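Local coordinates for Glyoxalase/bleomycin resistance protein/dioxygenase (Catenulispora acidiphila, PDB 4G6X) that is probably a dioxygenase of the vicinal oxygen chelate superfamily, at residues 42-47 and 77-82; 89-94 and 142-147. One frame throughout, in Å; residues are numbered along the deposited sequence.

Contact 1 (42-47 and 77-82); sequences SFYTGK and LLLEPS
The ring of Tyr44, on the helix 37-46, lies against the methyl groups of two leucines from the strand 76-81, Leu77 and Leu79. Leu79 makes the more directed of the two approaches, a CH-pi contact in which its CD2 sits 3.9 Å from the centroid of the Tyr44 ring and only 7° off the ring normal. One methyl thus rests over the middle of the aromatic face, while the other branch of the leucine, CD1, reaches back to the root of the tyrosine side chain, 4.1 Å from Tyr44 CB. The first torsion of Leu79, with CG anti to the carbonyl carbon (chi1 -57°), brings both methyls to the tyrosine in this way.

The remaining contact is purely apolar. Leu77 comes in at about a right angle to the tyrosine side chain and touches it with one branch, its CD2 lying 3.7 Å from Tyr44 CE2 and meeting the neighbouring CD2 carbon of the ring equally closely. The backbones stay well apart, Tyr44 CA and Leu79 CA being 8.9 Å from each other, a gap bridged by side chains alone. All three residues are buried, and the phenol oxygen is satisfied by a hydrogen bond to Asp140.

The contact joins helix 37-46 to the mixed sheet of strands 29-34, 76-81, 61-67 and 51-58, one of the two four-stranded sheets of this vicinal oxygen chelate protein. Tyr44 also touches Val32 on the adjacent parallel strand 29-34, and Leu77 packs on Ile27 of the second subunit.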
loop_
_atom_site.group_PDB
_atom_site.type_symbol
_atom_site.label_atom_id
_atom_site.label_comp_id
_atom_site.label_asym_id
_atom_site.label_seq_id
_atom_site.Cartn_x
_atom_site.Cartn_y
_atom_site.Cartn_z
ATOM N N SER A 42 -10.052 16.019 -3.562
ATOM C CA SER A 42 -11.316 16.203 -4.296
ATOM C C SER A 42 -11.775 14.922 -4.981
ATOM O O SER A 42 -12.954 14.604 -4.987
ATOM C CB SER A 42 -11.132 17.288 -5.386
ATOM O OG SER A 42 -12.262 17.343 -6.265
ATOM N N PHE A 43 -10.872 14.229 -5.676
ATOM C CA PHE A 43 -11.211 12.997 -6.368
ATOM C C PHE A 43 -11.525 11.794 -5.465
ATOM O O PHE A 43 -12.525 11.098 -5.631
ATOM C CB PHE A 43 -10.083 12.578 -7.336
ATOM C CG PHE A 43 -10.475 11.420 -8.195
ATOM C CD1 PHE A 43 -11.152 11.646 -9.399
ATOM C CD2 PHE A 43 -10.196 10.090 -7.832
ATOM C CE1 PHE A 43 -11.543 10.563 -10.179
ATOM C CE2 PHE A 43 -10.582 9.035 -8.629
ATOM C CZ PHE A 43 -11.227 9.273 -9.814
ATOM N N TYR A 44 -10.647 11.564 -4.487
ATOM C CA TYR A 44 -10.746 10.389 -3.662
ATOM C C TYR A 44 -11.941 10.490 -2.743
ATOM O O TYR A 44 -12.552 9.477 -2.495
ATOM C CB TYR A 44 -9.475 10.121 -2.844
ATOM C CG TYR A 44 -8.420 9.379 -3.715
ATOM C CD1 TYR A 44 -7.707 10.000 -4.733
ATOM C CD2 TYR A 44 -8.249 8.019 -3.579
ATOM C CE1 TYR A 44 -6.836 9.266 -5.560
ATOM C CE2 TYR A 44 -7.406 7.288 -4.364
ATOM C CZ TYR A 44 -6.649 7.920 -5.368
ATOM O OH TYR A 44 -5.793 7.191 -6.169
ATOM N N THR A 45 -12.224 11.686 -2.247
ATOM C CA THR A 45 -13.428 11.904 -1.424
ATOM C C THR A 45 -14.682 12.151 -2.246
ATOM O O THR A 45 -15.714 11.489 -2.026
ATOM C CB THR A 45 -13.227 13.036 -0.403
ATOM O OG1 THR A 45 -13.175 14.283 -1.108
ATOM C CG2 THR A 45 -12.033 12.797 0.435
ATOM N N GLY A 46 -14.604 13.052 -3.223
ATOM C CA GLY A 46 -15.781 13.475 -3.973
ATOM C C GLY A 46 -16.338 12.470 -4.947
ATOM O O GLY A 46 -17.570 12.374 -5.170
ATOM N N LYS A 47 -15.458 11.709 -5.561
ATOM C CA LYS A 47 -15.841 10.681 -6.533
ATOM C C LYS A 47 -15.825 9.295 -5.906
ATOM O O LYS A 47 -16.873 8.641 -5.824
ATOM C CB LYS A 47 -14.898 10.698 -7.774
ATOM C CG LYS A 47 -15.370 11.538 -8.922
ATOM C CD LYS A 47 -14.961 12.955 -8.752
ATOM C CE LYS A 47 -15.177 13.726 -10.069
ATOM N NZ LYS A 47 -14.770 15.113 -9.789
ATOM N N LEU A 77 -5.425 5.293 3.785
ATOM C CA LEU A 77 -4.723 5.535 2.524
ATOM C C LEU A 77 -4.125 6.931 2.564
ATOM O O LEU A 77 -4.820 7.971 2.628
ATOM C CB LEU A 77 -5.699 5.404 1.328
ATOM C CG LEU A 77 -5.271 5.895 -0.066
ATOM C CD1 LEU A 77 -4.189 4.950 -0.569
ATOM C CD2 LEU A 77 -6.490 5.958 -0.996
ATOM N N LEU A 78 -2.790 6.991 2.379
ATOM C CA LEU A 78 -2.047 8.229 2.378
ATOM C C LEU A 78 -1.960 8.705 0.934
ATOM O O LEU A 78 -1.604 7.899 0.081
ATOM C CB LEU A 78 -0.599 7.963 2.879
ATOM C CG LEU A 78 0.359 9.154 2.898
ATOM C CD1 LEU A 78 -0.044 10.154 3.967
ATOM C CD2 LEU A 78 1.778 8.608 3.111
ATOM N N LEU A 79 -2.369 9.941 0.701
ATOM C CA LEU A 79 -2.344 10.570 -0.614
ATOM C C LEU A 79 -1.110 11.436 -0.640
ATOM O O LEU A 79 -1.131 12.585 -0.215
ATOM C CB LEU A 79 -3.637 11.336 -0.854
ATOM C CG LEU A 79 -4.915 10.508 -0.744
ATOM C CD1 LEU A 79 -6.116 11.434 -0.895
ATOM C CD2 LEU A 79 -4.937 9.345 -1.717
ATOM N N GLU A 80 0.020 10.849 -1.031
ATOM C CA GLU A 80 1.284 11.572 -0.806
ATOM C C GLU A 80 1.888 12.196 -2.039
ATOM O O GLU A 80 1.624 11.717 -3.142
ATOM C CB GLU A 80 2.307 10.747 -0.053
ATOM C CG GLU A 80 2.894 9.661 -0.809
ATOM C CD GLU A 80 3.972 8.861 -0.027
ATOM O OE1 GLU A 80 5.071 9.339 0.344
ATOM O OE2 GLU A 80 3.681 7.682 0.153
ATOM N N PRO A 81 2.640 13.290 -1.848
ATOM C CA PRO A 81 3.190 14.005 -2.999
ATOM C C PRO A 81 4.145 13.157 -3.817
ATOM O O PRO A 81 4.774 12.206 -3.319
ATOM C CB PRO A 81 3.928 15.205 -2.381
ATOM C CG PRO A 81 3.376 15.351 -1.018
ATOM C CD PRO A 81 2.952 13.974 -0.578
ATOM N N SER A 82 4.272 13.521 -5.085
ATOM C CA SER A 82 5.143 12.813 -6.053
ATOM C C SER A 82 6.392 13.615 -6.368
ATOM O O SER A 82 6.882 13.515 -7.475
ATOM C CB SER A 82 4.357 12.544 -7.360
ATOM O OG SER A 82 3.181 11.737 -7.076
#

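Contact 2 (89-94 and 142-147); sequences PFKEAL and CGNLIQ
Lys91, on the helix 87-96, reaches the backbone of Cys142 in the loop that leads into strand 145-150, while the ring of Phe90 just before it stacks on Phe90 of the second subunit. The lysine chain starts with CG anti to the carbonyl carbon, runs extended through chi2 and bends at chi3 (56°), which carries the ammonium group to the loop. NZ donates to Cys142 O over 2.8 Å, in the carbonyl plane and with a C=O...N angle of 149°. Phe33 O also binds this nitrogen, so two backbone carbonyls share a buried ammonium group. In this vicinal oxygen chelate protein Phe33 belongs to strand 29-34 of one four-stranded sheet and Cys142 to the loop before strand 145-150 of the other, and Lys91 bonds to both. The loop is itself held by Asp140, whose OD1 accepts from the backbone N of Cys142 and of Asn144. Further back along the lysine, CE lies 3.5 Å from Gly143 O and packs beside the Asn144 side chain. A water sits 3.1 Å from Gly143 O and 3.3 Å from Lys91 O, the latter weak at most; it need not donate to both at once.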
loop_
_atom_site.group_PDB
_atom_site.type_symbol
_atom_site.label_atom_id
_atom_site.label_comp_id
_atom_site.label_asym_id
_atom_site.label_seq_id
_atom_site.Cartn_x
_atom_site.Cartn_y
_atom_site.Cartn_z
ATOM N N PRO A 89 8.570 9.048 -12.820
ATOM C CA PRO A 89 8.956 8.044 -13.830
ATOM C C PRO A 89 8.397 6.653 -13.594
ATOM O O PRO A 89 7.983 5.963 -14.529
ATOM C CB PRO A 89 10.505 8.042 -13.760
ATOM C CG PRO A 89 10.862 9.392 -13.211
ATOM C CD PRO A 89 9.738 9.775 -12.263
ATOM N N PHE A 90 8.361 6.250 -12.329
ATOM C CA PHE A 90 7.775 4.981 -11.926
ATOM C C PHE A 90 6.268 4.938 -12.214
ATOM O O PHE A 90 5.777 4.023 -12.875
ATOM C CB PHE A 90 8.080 4.733 -10.442
ATOM C CG PHE A 90 7.460 3.452 -9.905
ATOM C CD1 PHE A 90 7.818 2.220 -10.437
ATOM C CD2 PHE A 90 6.478 3.508 -8.934
ATOM C CE1 PHE A 90 7.262 1.038 -9.940
ATOM C CE2 PHE A 90 5.911 2.321 -8.436
ATOM C CZ PHE A 90 6.322 1.107 -8.944
ATOM N N LYS A 91 5.552 5.973 -11.803
ATOM C CA LYS A 91 4.116 6.062 -12.071
ATOM C C LYS A 91 3.841 5.984 -13.545
ATOM O O LYS A 91 2.957 5.265 -13.982
ATOM C CB LYS A 91 3.590 7.379 -11.525
ATOM C CG LYS A 91 3.628 7.480 -9.981
ATOM C CD LYS A 91 3.226 8.859 -9.505
ATOM C CE LYS A 91 1.826 9.330 -10.010
ATOM N NZ LYS A 91 1.495 10.727 -9.549
ATOM N N GLU A 92 4.601 6.732 -14.301
ATOM C CA GLU A 92 4.385 6.758 -15.759
ATOM C C GLU A 92 4.586 5.396 -16.388
ATOM O O GLU A 92 3.895 5.039 -17.353
ATOM C CB GLU A 92 5.301 7.810 -16.453
ATOM C CG GLU A 92 4.829 9.208 -16.109
ATOM C CD GLU A 92 5.654 10.323 -16.716
ATOM O OE1 GLU A 92 6.815 10.113 -17.108
ATOM O OE2 GLU A 92 5.116 11.439 -16.737
ATOM N N ALA A 93 5.581 4.672 -15.904
ATOM C CA ALA A 93 5.831 3.341 -16.393
ATOM C C ALA A 93 4.704 2.372 -16.112
ATOM O O ALA A 93 4.388 1.541 -16.938
ATOM C CB ALA A 93 7.152 2.811 -15.894
ATOM N N LEU A 94 4.106 2.483 -14.936
ATOM C CA LEU A 94 3.001 1.629 -14.581
ATOM C C LEU A 94 1.825 1.935 -15.502
ATOM O O LEU A 94 1.203 1.020 -16.087
ATOM C CB LEU A 94 2.629 1.817 -13.109
ATOM C CG LEU A 94 3.617 1.379 -12.025
ATOM C CD1 LEU A 94 2.885 1.504 -10.692
ATOM C CD2 LEU A 94 4.160 -0.034 -12.215
ATOM N N CYS A 142 -4.674 11.687 -11.072
ATOM C CA CYS A 142 -3.498 12.086 -10.308
ATOM C C CYS A 142 -2.206 11.371 -10.759
ATOM O O CYS A 142 -1.211 11.413 -10.025
ATOM C CB CYS A 142 -3.686 11.835 -8.806
ATOM S SG CYS A 142 -5.087 12.778 -8.138
ATOM N N GLY A 143 -2.231 10.706 -11.913
ATOM C CA GLY A 143 -1.120 9.954 -12.449
ATOM C C GLY A 143 -1.116 8.448 -12.191
ATOM O O GLY A 143 -0.142 7.770 -12.512
ATOM N N ASN A 144 -2.205 7.907 -11.626
ATOM C CA ASN A 144 -2.338 6.478 -11.330
ATOM C C ASN A 144 -3.554 5.822 -11.992
ATOM O O ASN A 144 -4.610 6.486 -12.245
ATOM C CB ASN A 144 -2.470 6.225 -9.843
ATOM C CG ASN A 144 -1.443 6.910 -9.017
ATOM O OD1 ASN A 144 -1.739 7.864 -8.284
ATOM N ND2 ASN A 144 -0.211 6.447 -9.104
ATOM N N LEU A 145 -3.421 4.524 -12.233
ATOM C CA LEU A 145 -4.563 3.675 -12.514
ATOM C C LEU A 145 -4.899 2.987 -11.199
ATOM O O LEU A 145 -3.995 2.637 -10.428
ATOM C CB LEU A 145 -4.194 2.627 -13.589
ATOM C CG LEU A 145 -3.843 3.176 -15.005
ATOM C CD1 LEU A 145 -3.352 2.100 -15.931
ATOM C CD2 LEU A 145 -5.037 3.916 -15.634
ATOM N N ILE A 146 -6.188 2.752 -10.973
ATOM C CA ILE A 146 -6.667 2.229 -9.712
ATOM C C ILE A 146 -7.552 1.076 -10.083
ATOM O O ILE A 146 -8.409 1.224 -10.969
ATOM C CB ILE A 146 -7.516 3.252 -8.963
ATOM C CG1 ILE A 146 -6.665 4.471 -8.565
ATOM C CG2 ILE A 146 -8.168 2.647 -7.714
ATOM C CD1 ILE A 146 -5.464 4.170 -7.674
ATOM N N GLN A 147 -7.307 -0.064 -9.470
ATOM C CA GLN A 147 -8.139 -1.236 -9.716
ATOM C C GLN A 147 -9.245 -1.390 -8.662
ATOM O O GLN A 147 -8.992 -1.295 -7.453
ATOM C CB GLN A 147 -7.246 -2.485 -9.772
ATOM C CG GLN A 147 -7.907 -3.777 -10.198
ATOM C CD GLN A 147 -6.954 -4.947 -10.119
ATOM O OE1 GLN A 147 -6.387 -5.249 -9.072
ATOM N NE2 GLN A 147 -6.795 -5.603 -11.202
HETATM O O HOH W 1 0.931 5.063 -11.340
#

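In the fold
Both contacts are buried, but contact 1 lies nearer the centre of the chain, its centre about 7 Å away against about 11 Å for contact 2, which includes the exposed Gly143. Contact 1 joins helix 37-46 to strand 76-81 of the first sheet through carbon surfaces; contact 2 ties helix 87-96 to the loop between two strands of the other sheet with a hydrogen bond from an ammonium group to a backbone carbonyl, and a water between backbone oxygens. Their centres are about 14 Å apart, and strand 76-81 and helix 87-96 follow each other in the chain. They meet directly where Ser82 OG lies 3.2 Å from Lys91 NZ, probably hydrogen-bonded, and where Ile146 CD1 packs 3.4 Å from Tyr44 OH.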